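PDB 6JIF: branched-chain-amino-acid aminotransferase from Pseudomonas sp. UW4, which probably catalyses the pyridoxal-phosphate-dependent transfer of amino groups between branched-chain amino acids and 2-oxo acids. Local coordinates for residues L31-Y45 and F165-K179. Numbering follows the deposited sequence.
Sequences LGFDYIKTDKRYLSY and FIFSIFCIPVGAYFK
Tyr35 turns the edge of its ring toward the face of Phe170 in an offset edge-to-face pair, centroids 5.5 Å apart and planes at 63°, and its hydroxyl bonds Glu66 of the second subunit. CG anti to the backbone N (chi1 -174°) lays the Phe33 side chain alongside that of Val174, whose CG1 lies at the ring edge, 3.6 Å from Phe33 CD1; Tyr177 packs obliquely beside that ring. Phe167 CD2 lies at the edge of the Tyr42 ring, and the two rings meet obliquely. Tyr42 and Phe167 belong to the antiparallel pair of strands 41-45 and 165-174 in the seven-stranded sheet of this class IV aminotransferase; the other rings meet where the loop 31-40 runs on along residues 170-179. Phe33 also meets Tyr145 edge-to-face, and its side chain is about 9 Å from the bound PLP. An alanine here would take away the ring and would probably leave Val174 CG1 and the Tyr177 ring without their shared apolar partner. On the other side of the sheet from Tyr42, Leu43 CD1 rests on Ile166 CG2 at 3.6 Å, and Ile166 CG1 packs against the Tyr45 ring. Arg41 doubles back through bends at chi2 and chi3: Thr38 O lies at the edge of the guanidinium, in its plane, 2.9 Å from Arg41 NH1, which sits above the Thr38 carbonyl plane, while NH2 forms a salt bridge with Glu66 of the second subunit. Beside the loop leading into strand 41-45, one water accepts from Thr38 N and donates to Ile36 O and Cys171 O. Tyr42 O takes two donors, Ile169 N at 3.0 Å and, nearly in line with its C=O bond, Ser168 OG at 2.7 Å.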
loop_
_atom_site.group_PDB
_atom_site.type_symbol
_atom_site.label_atom_id
_atom_site.label_comp_id
_atom_site.label_asym_id
_atom_site.label_seq_id
_atom_site.Cartn_x
_atom_site.Cartn_y
_atom_site.Cartn_z
ATOM N N LEU B 31 -9.230 26.145 13.441
ATOM C CA LEU B 31 -8.310 25.180 12.856
ATOM C C LEU B 31 -8.899 23.778 12.949
ATOM O O LEU B 31 -9.503 23.406 13.958
ATOM C CB LEU B 31 -6.944 25.201 13.566
ATOM C CG LEU B 31 -5.971 26.232 13.017
ATOM C CD1 LEU B 31 -4.705 26.371 13.845
ATOM C CD2 LEU B 31 -5.667 25.813 11.582
ATOM N N GLY B 32 -8.715 23.000 11.893
ATOM C CA GLY B 32 -9.074 21.609 11.951
ATOM C C GLY B 32 -7.810 20.782 11.797
ATOM O O GLY B 32 -6.812 21.032 12.483
ATOM N N PHE B 33 -7.858 19.772 10.914
ATOM C CA PHE B 33 -6.745 18.889 10.567
ATOM C C PHE B 33 -6.643 18.950 9.045
ATOM O O PHE B 33 -7.113 18.071 8.328
ATOM C CB PHE B 33 -6.985 17.465 11.064
ATOM C CG PHE B 33 -5.829 16.557 10.861
ATOM C CD1 PHE B 33 -4.613 16.833 11.471
ATOM C CD2 PHE B 33 -5.940 15.421 10.085
ATOM C CE1 PHE B 33 -3.517 15.992 11.301
ATOM C CE2 PHE B 33 -4.817 14.569 9.910
ATOM C CZ PHE B 33 -3.626 14.883 10.529
ATOM N N ASP B 34 -6.023 20.010 8.553
ATOM C CA ASP B 34 -5.991 20.310 7.131
ATOM C C ASP B 34 -4.582 20.731 6.761
ATOM O O ASP B 34 -3.920 21.412 7.538
ATOM C CB ASP B 34 -6.893 21.460 6.765
ATOM C CG ASP B 34 -8.324 21.189 7.124
ATOM O OD1 ASP B 34 -8.926 20.286 6.466
ATOM O OD2 ASP B 34 -8.816 21.835 8.072
ATOM N N TYR B 35 -4.162 20.386 5.550
ATOM C CA TYR B 35 -2.843 20.799 5.111
ATOM C C TYR B 35 -2.805 22.308 4.953
ATOM O O TYR B 35 -3.657 22.885 4.273
ATOM C CB TYR B 35 -2.448 20.140 3.792
ATOM C CG TYR B 35 -1.016 20.533 3.413
ATOM C CD1 TYR B 35 -0.761 21.729 2.734
ATOM C CD2 TYR B 35 0.066 19.729 3.753
ATOM C CE1 TYR B 35 0.512 22.089 2.379
ATOM C CE2 TYR B 35 1.337 20.087 3.416
ATOM C CZ TYR B 35 1.557 21.266 2.732
ATOM O OH TYR B 35 2.846 21.617 2.381
ATOM N N ILE B 36 -1.801 22.933 5.581
ATOM C CA ILE B 36 -1.450 24.338 5.403
ATOM C C ILE B 36 0.064 24.386 5.195
ATOM O O ILE B 36 0.801 23.641 5.845
ATOM C CB ILE B 36 -1.882 25.160 6.631
ATOM C CG1 ILE B 36 -3.412 25.370 6.635
ATOM C CG2 ILE B 36 -1.188 26.517 6.678
ATOM C CD1 ILE B 36 -4.042 25.355 8.040
ATOM N N LYS B 37 0.539 25.217 4.264
ATOM C CA LYS B 37 1.985 25.257 3.984
ATOM C C LYS B 37 2.694 26.141 5.015
ATOM O O LYS B 37 2.443 27.351 5.111
ATOM C CB LYS B 37 2.271 25.720 2.560
ATOM C CG LYS B 37 3.747 25.774 2.204
ATOM C CD LYS B 37 3.921 26.496 0.874
ATOM C CE LYS B 37 5.360 26.446 0.440
ATOM N NZ LYS B 37 5.540 27.179 -0.847
ATOM N N THR B 38 3.531 25.506 5.821
ATOM C CA THR B 38 4.362 26.182 6.790
ATOM C C THR B 38 5.685 26.573 6.126
ATOM O O THR B 38 5.934 26.266 4.960
ATOM C CB THR B 38 4.531 25.274 8.018
ATOM O OG1 THR B 38 4.977 23.991 7.584
ATOM C CG2 THR B 38 3.169 25.136 8.754
ATOM N N ASP B 39 6.557 27.211 6.896
ATOM C CA ASP B 39 7.714 27.914 6.347
ATOM C C ASP B 39 8.822 26.963 5.895
ATOM O O ASP B 39 9.330 27.097 4.778
ATOM C CB ASP B 39 8.257 28.874 7.382
ATOM C CG ASP B 39 7.377 30.078 7.554
ATOM O OD1 ASP B 39 6.511 30.338 6.681
ATOM O OD2 ASP B 39 7.543 30.754 8.572
ATOM N N LYS B 40 9.236 26.022 6.751
ATOM C CA LYS B 40 10.365 25.138 6.439
ATOM C C LYS B 40 10.010 23.700 6.747
ATOM O O LYS B 40 9.295 23.405 7.708
ATOM C CB LYS B 40 11.648 25.484 7.245
ATOM C CG LYS B 40 12.043 26.913 7.290
ATOM C CD LYS B 40 13.101 27.211 6.275
ATOM C CE LYS B 40 13.924 28.435 6.685
ATOM N NZ LYS B 40 14.753 28.891 5.568
ATOM N N ARG B 41 10.584 22.795 5.982
ATOM C CA ARG B 41 10.478 21.382 6.295
ATOM C C ARG B 41 11.871 20.775 6.258
ATOM O O ARG B 41 12.796 21.353 5.703
ATOM C CB ARG B 41 9.495 20.603 5.332
ATOM C CG ARG B 41 9.807 20.640 3.824
ATOM C CD ARG B 41 9.257 21.902 3.150
ATOM N NE ARG B 41 7.811 21.983 3.387
ATOM C CZ ARG B 41 7.150 23.088 3.730
ATOM N NH1 ARG B 41 7.780 24.258 3.839
ATOM N NH2 ARG B 41 5.836 23.005 3.969
ATOM N N TYR B 42 12.009 19.645 6.939
ATOM C CA TYR B 42 13.239 18.857 6.898
ATOM C C TYR B 42 13.291 17.923 5.695
ATOM O O TYR B 42 12.301 17.249 5.340
ATOM C CB TYR B 42 13.339 18.037 8.183
ATOM C CG TYR B 42 14.598 17.268 8.324
ATOM C CD1 TYR B 42 15.697 17.843 8.868
ATOM C CD2 TYR B 42 14.647 15.915 7.981
ATOM C CE1 TYR B 42 16.882 17.117 9.031
ATOM C CE2 TYR B 42 15.817 15.170 8.136
ATOM C CZ TYR B 42 16.928 15.786 8.661
ATOM O OH TYR B 42 18.105 15.111 8.851
ATOM N N LEU B 43 14.480 17.810 5.116
ATOM C CA LEU B 43 14.671 16.960 3.949
ATOM C C LEU B 43 16.056 16.313 4.021
ATOM O O LEU B 43 17.063 17.009 4.158
ATOM C CB LEU B 43 14.526 17.772 2.660
ATOM C CG LEU B 43 14.648 17.035 1.317
ATOM C CD1 LEU B 43 13.506 16.065 1.063
ATOM C CD2 LEU B 43 14.695 18.105 0.250
ATOM N N SER B 44 16.103 14.982 3.916
ATOM C CA SER B 44 17.370 14.267 4.008
ATOM C C SER B 44 17.362 13.101 3.023
ATOM O O SER B 44 16.376 12.381 2.926
ATOM C CB SER B 44 17.597 13.798 5.462
ATOM O OG SER B 44 18.734 12.925 5.557
ATOM N N TYR B 45 18.462 12.897 2.288
ATOM C CA TYR B 45 18.529 11.821 1.294
ATOM C C TYR B 45 19.374 10.651 1.786
ATOM O O TYR B 45 20.421 10.847 2.397
ATOM C CB TYR B 45 19.132 12.326 -0.026
ATOM C CG TYR B 45 18.263 13.318 -0.762
ATOM C CD1 TYR B 45 18.356 14.680 -0.504
ATOM C CD2 TYR B 45 17.385 12.893 -1.735
ATOM C CE1 TYR B 45 17.560 15.589 -1.194
ATOM C CE2 TYR B 45 16.592 13.781 -2.431
ATOM C CZ TYR B 45 16.670 15.129 -2.156
ATOM O OH TYR B 45 15.868 16.026 -2.863
ATOM N N PHE B 165 16.551 6.940 -0.962
ATOM C CA PHE B 165 15.377 7.202 -0.135
ATOM C C PHE B 165 15.368 8.670 0.319
ATOM O O PHE B 165 16.393 9.319 0.375
ATOM C CB PHE B 165 15.290 6.251 1.098
ATOM C CG PHE B 165 15.307 4.793 0.754
ATOM C CD1 PHE B 165 16.509 4.153 0.544
ATOM C CD2 PHE B 165 14.115 4.083 0.676
ATOM C CE1 PHE B 165 16.536 2.805 0.185
ATOM C CE2 PHE B 165 14.128 2.735 0.322
ATOM C CZ PHE B 165 15.336 2.108 0.105
ATOM N N ILE B 166 14.182 9.179 0.634
ATOM C CA ILE B 166 14.003 10.504 1.215
ATOM C C ILE B 166 13.376 10.343 2.594
ATOM O O ILE B 166 12.393 9.615 2.761
ATOM C CB ILE B 166 13.136 11.411 0.316
ATOM C CG1 ILE B 166 13.987 11.924 -0.836
ATOM C CG2 ILE B 166 12.514 12.589 1.123
ATOM C CD1 ILE B 166 13.185 12.643 -1.905
ATOM N N PHE B 167 13.939 11.041 3.593
ATOM C CA PHE B 167 13.331 11.198 4.917
ATOM C C PHE B 167 12.967 12.678 5.040
ATOM O O PHE B 167 13.809 13.539 4.828
ATOM C CB PHE B 167 14.311 10.763 6.017
ATOM C CG PHE B 167 13.848 11.127 7.391
ATOM C CD1 PHE B 167 12.530 10.885 7.765
ATOM C CD2 PHE B 167 14.712 11.736 8.286
ATOM C CE1 PHE B 167 12.070 11.246 9.045
ATOM C CE2 PHE B 167 14.281 12.099 9.577
ATOM C CZ PHE B 167 12.990 11.850 9.969
ATOM N N SER B 168 11.694 12.979 5.234
ATOM C CA SER B 168 11.316 14.378 5.298
ATOM C C SER B 168 10.311 14.565 6.440
ATOM O O SER B 168 9.656 13.628 6.894
ATOM C CB SER B 168 10.766 14.822 3.920
ATOM O OG SER B 168 10.282 16.152 3.873
ATOM N N ILE B 169 10.229 15.783 6.942
ATOM C CA ILE B 169 9.250 16.093 7.985
ATOM C C ILE B 169 8.669 17.463 7.652
ATOM O O ILE B 169 9.402 18.459 7.627
ATOM C CB ILE B 169 9.833 16.117 9.423
ATOM C CG1 ILE B 169 10.755 14.909 9.685
ATOM C CG2 ILE B 169 8.714 16.317 10.507
ATOM C CD1 ILE B 169 11.554 15.029 10.943
ATOM N N PHE B 170 7.347 17.529 7.470
ATOM C CA PHE B 170 6.719 18.845 7.424
ATOM C C PHE B 170 5.780 18.981 8.619
ATOM O O PHE B 170 5.518 18.020 9.338
ATOM C CB PHE B 170 6.000 19.107 6.079
ATOM C CG PHE B 170 4.858 18.197 5.768
ATOM C CD1 PHE B 170 3.567 18.497 6.220
ATOM C CD2 PHE B 170 5.032 17.090 4.921
ATOM C CE1 PHE B 170 2.477 17.686 5.912
ATOM C CE2 PHE B 170 3.917 16.275 4.636
ATOM C CZ PHE B 170 2.646 16.577 5.143
ATOM N N CYS B 171 5.333 20.206 8.884
ATOM C CA CYS B 171 4.418 20.441 9.994
ATOM C C CYS B 171 3.239 21.287 9.524
ATOM O O CYS B 171 3.274 21.941 8.473
ATOM C CB CYS B 171 5.139 21.099 11.198
ATOM S SG CYS B 171 5.698 22.784 10.978
ATOM N N ILE B 172 2.176 21.238 10.308
ATOM C CA ILE B 172 0.961 22.045 10.051
ATOM C C ILE B 172 0.339 22.425 11.384
ATOM O O ILE B 172 0.352 21.612 12.312
ATOM C CB ILE B 172 -0.086 21.293 9.195
ATOM C CG1 ILE B 172 -0.418 19.925 9.811
ATOM C CG2 ILE B 172 0.382 21.109 7.779
ATOM C CD1 ILE B 172 -1.686 19.381 9.221
ATOM N N PRO B 173 -0.212 23.640 11.529
ATOM C CA PRO B 173 -0.986 23.947 12.729
ATOM C C PRO B 173 -2.316 23.204 12.655
ATOM O O PRO B 173 -2.908 23.066 11.579
ATOM C CB PRO B 173 -1.180 25.460 12.625
ATOM C CG PRO B 173 -1.265 25.689 11.134
ATOM C CD PRO B 173 -0.213 24.754 10.562
ATOM N N VAL B 174 -2.758 22.648 13.789
ATOM C CA VAL B 174 -3.998 21.874 13.814
ATOM C C VAL B 174 -4.796 22.299 15.038
ATOM O O VAL B 174 -4.260 22.877 15.999
ATOM C CB VAL B 174 -3.739 20.341 13.808
ATOM C CG1 VAL B 174 -2.984 19.907 12.519
ATOM C CG2 VAL B 174 -2.951 19.921 15.072
ATOM N N GLY B 175 -6.106 22.122 14.944
ATOM C CA GLY B 175 -6.958 22.384 16.079
ATOM C C GLY B 175 -7.611 21.104 16.513
ATOM O O GLY B 175 -7.028 20.025 16.408
ATOM N N ALA B 176 -8.835 21.216 17.013
ATOM C CA ALA B 176 -9.609 20.042 17.375
ATOM C C ALA B 176 -9.940 19.287 16.102
ATOM O O ALA B 176 -10.315 19.891 15.094
ATOM C CB ALA B 176 -10.900 20.456 18.088
ATOM N N TYR B 177 -9.839 17.964 16.148
ATOM C CA TYR B 177 -10.150 17.187 14.954
ATOM C C TYR B 177 -11.645 17.275 14.643
ATOM O O TYR B 177 -12.034 17.492 13.491
ATOM C CB TYR B 177 -9.692 15.737 15.145
ATOM C CG TYR B 177 -9.844 14.866 13.909
ATOM C CD1 TYR B 177 -11.069 14.280 13.580
ATOM C CD2 TYR B 177 -8.756 14.625 13.072
ATOM C CE1 TYR B 177 -11.204 13.490 12.439
ATOM C CE2 TYR B 177 -8.871 13.837 11.941
ATOM C CZ TYR B 177 -10.097 13.272 11.621
ATOM O OH TYR B 177 -10.213 12.498 10.484
ATOM N N PHE B 178 -12.501 17.066 15.644
ATOM C CA PHE B 178 -13.920 17.401 15.564
ATOM C C PHE B 178 -14.146 18.732 16.267
ATOM O O PHE B 178 -13.643 18.945 17.376
ATOM C CB PHE B 178 -14.792 16.325 16.202
ATOM C CG PHE B 178 -14.582 14.976 15.607
ATOM C CD1 PHE B 178 -13.739 14.036 16.228
ATOM C CD2 PHE B 178 -15.191 14.634 14.406
ATOM C CE1 PHE B 178 -13.522 12.782 15.650
ATOM C CE2 PHE B 178 -14.976 13.388 13.840
ATOM C CZ PHE B 178 -14.145 12.466 14.468
ATOM N N LYS B 179 -14.950 19.607 15.666
ATOM C CA LYS B 179 -15.270 20.823 16.393
ATOM C C LYS B 179 -16.486 20.591 17.293
ATOM O O LYS B 179 -17.299 19.693 17.054
ATOM C CB LYS B 179 -15.471 22.037 15.475
ATOM C CG LYS B 179 -14.264 22.324 14.532
ATOM C CD LYS B 179 -14.133 23.877 14.506
ATOM C CE LYS B 179 -13.223 24.682 13.510
ATOM N NZ LYS B 179 -13.375 24.670 12.017
HETATM O O HOH W 1 -9.816 23.885 17.331
HETATM O O HOH W 2 -5.027 22.134 9.826
HETATM O O HOH W 3 3.312 22.619 5.784
HETATM O O HOH W 4 6.803 22.206 7.364
#